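Local coordinates for putative ABC transporter amino acid-binding protein (Sinorhizobium meliloti, PDB 2Q88) that binds the compatible solutes ectoine and hydroxyectoine as the substrate-binding protein of an ABC transporter, in keeping with a part in osmoprotection, at residues E135-L138 against A139-G143. Numbering follows the deposited sequence.
Sequences EEKL and ALEAG. With 4CS ((4S)-2-methyl-1,4,5,6-tetrahydropyrimidine-4-carboxylic acid), chain F.
Lys137 and Glu141, one helical turn apart, meet chiefly through the aliphatic part of the lysine. The Lys137 chain leaves the backbone with CG opposite N (chi1 -175°), then bends at chi2 and crosses the extended Glu141 nearly at a right angle, bringing Lys137 CE to 3.3 Å from Glu141 OE2. Lys137 NZ remains 4.5 Å from Glu141 OE2, too far for a salt bridge, so any attraction is probably weak. The carboxylate's other oxygen, OE1, lies against Leu138 CD2.

Among apolar contacts, Leu140 runs alongside Glu136, Leu140 CD1 resting 4.1 Å from Glu136 CG. The polar end of Glu136 turns elsewhere, into a salt bridge with Arg146 and a hydrogen bond from Gly132 N. The Ala139 side chain touches Val149 of strand 149-151 and Tyr116 of helix 116-121.

Backbone bonds tie the turns together: Leu140 N to Glu136 O is nearly straight (174°), whereas Ala142 N to Leu138 O, 3.1 Å long, is bent to 135° as the helix runs out. Gly143, at positive phi, closes it in a Schellman motif, its N bonded to Leu140 O.

At the other end Glu135 OE1 approaches ectoine CAD at 3.4 Å; an alanine here would probably leave that flank of the ring without its carboxylate neighbour. Helix 134-141 is the helix of the beta-alpha-beta unit between the parallel strands 127-129 and 149-151, and its first turn lends Glu135 to the ectoine pocket of this family 3 solute-binding protein.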
loop_
_atom_site.group_PDB
_atom_site.type_symbol
_atom_site.label_atom_id
_atom_site.label_comp_id
_atom_site.label_asym_id
_atom_site.label_seq_id
_atom_site.Cartn_x
_atom_site.Cartn_y
_atom_site.Cartn_z
ATOM N N GLU A 135 8.096 -1.776 -4.673
ATOM C CA GLU A 135 9.539 -1.512 -4.532
ATOM C C GLU A 135 10.359 -2.668 -5.059
ATOM O O GLU A 135 11.355 -2.461 -5.751
ATOM C CB GLU A 135 9.935 -1.246 -3.079
ATOM C CG GLU A 135 9.221 -0.057 -2.476
ATOM C CD GLU A 135 7.813 -0.405 -2.046
ATOM O OE1 GLU A 135 7.512 -1.611 -1.938
ATOM O OE2 GLU A 135 7.013 0.527 -1.826
ATOM N N GLU A 136 9.939 -3.886 -4.723
ATOM C CA GLU A 136 10.609 -5.084 -5.214
ATOM C C GLU A 136 10.643 -5.110 -6.744
ATOM O O GLU A 136 11.696 -5.365 -7.345
ATOM C CB GLU A 136 9.932 -6.340 -4.658
ATOM C CG GLU A 136 10.558 -7.646 -5.117
ATOM C CD GLU A 136 9.709 -8.853 -4.779
ATOM O OE1 GLU A 136 10.253 -9.793 -4.156
ATOM O OE2 GLU A 136 8.508 -8.872 -5.142
ATOM N N LYS A 137 9.497 -4.842 -7.373
ATOM C CA LYS A 137 9.412 -4.803 -8.839
ATOM C C LYS A 137 10.288 -3.697 -9.443
ATOM O O LYS A 137 10.932 -3.908 -10.464
ATOM C CB LYS A 137 7.955 -4.664 -9.303
ATOM C CG LYS A 137 7.761 -4.732 -10.830
ATOM C CD LYS A 137 8.037 -6.123 -11.399
ATOM C CE LYS A 137 7.914 -6.135 -12.927
ATOM N NZ LYS A 137 8.078 -7.500 -13.486
ATOM N N LEU A 138 10.319 -2.527 -8.810
ATOM C CA LEU A 138 11.177 -1.431 -9.286
ATOM C C LEU A 138 12.655 -1.786 -9.228
ATOM O O LEU A 138 13.422 -1.403 -10.123
ATOM C CB LEU A 138 10.922 -0.137 -8.505
ATOM C CG LEU A 138 9.573 0.550 -8.716
ATOM C CD1 LEU A 138 9.372 1.644 -7.681
ATOM C CD2 LEU A 138 9.427 1.093 -10.145
ATOM N N ALA A 139 13.053 -2.509 -8.179
ATOM C CA ALA A 139 14.441 -2.986 -8.046
ATOM C C ALA A 139 14.770 -3.959 -9.166
ATOM O O ALA A 139 15.773 -3.802 -9.857
ATOM C CB ALA A 139 14.653 -3.659 -6.713
ATOM N N LEU A 140 13.916 -4.960 -9.342
ATOM C CA LEU A 140 14.073 -5.942 -10.426
ATOM C C LEU A 140 14.077 -5.317 -11.828
ATOM O O LEU A 140 14.857 -5.742 -12.685
ATOM C CB LEU A 140 13.004 -7.033 -10.322
ATOM C CG LEU A 140 13.074 -7.927 -9.077
ATOM C CD1 LEU A 140 11.790 -8.736 -8.921
ATOM C CD2 LEU A 140 14.300 -8.847 -9.090
ATOM N N GLU A 141 13.230 -4.309 -12.057
ATOM C CA GLU A 141 13.175 -3.619 -13.360
ATOM C C GLU A 141 14.405 -2.751 -13.625
ATOM O O GLU A 141 14.747 -2.496 -14.779
ATOM C CB GLU A 141 11.917 -2.750 -13.485
ATOM C CG GLU A 141 10.612 -3.526 -13.449
ATOM C CD GLU A 141 9.386 -2.636 -13.512
ATOM O OE1 GLU A 141 9.408 -1.521 -12.943
ATOM O OE2 GLU A 141 8.386 -3.060 -14.131
ATOM N N ALA A 142 15.054 -2.288 -12.556
ATOM C CA ALA A 142 16.277 -1.483 -12.677
ATOM C C ALA A 142 17.490 -2.361 -12.946
ATOM O O ALA A 142 18.588 -1.858 -13.235
ATOM C CB ALA A 142 16.501 -0.663 -11.411
ATOM N N GLY A 143 17.294 -3.671 -12.833
ATOM C CA GLY A 143 18.359 -4.628 -13.092
ATOM C C GLY A 143 19.015 -5.212 -11.855
ATOM O O GLY A 143 20.030 -5.889 -11.971
HETATM O O 4CS F . 3.121 -2.885 -3.632
HETATM C C 4CS F . 2.539 -1.975 -3.041
HETATM O OXT 4CS F . 1.394 -1.651 -3.380
HETATM C CA 4CS F . 3.239 -1.229 -1.913
HETATM C CB 4CS F . 4.062 -2.135 -1.018
HETATM C CAD 4CS F . 4.766 -1.297 0.054
HETATM N NAG 4CS F . 3.757 -0.505 0.804
HETATM C CAI 4CS F . 2.549 -0.111 0.208
HETATM C CAA 4CS F . 1.512 0.697 1.007
HETATM N N 4CS F . 2.256 -0.474 -1.114
#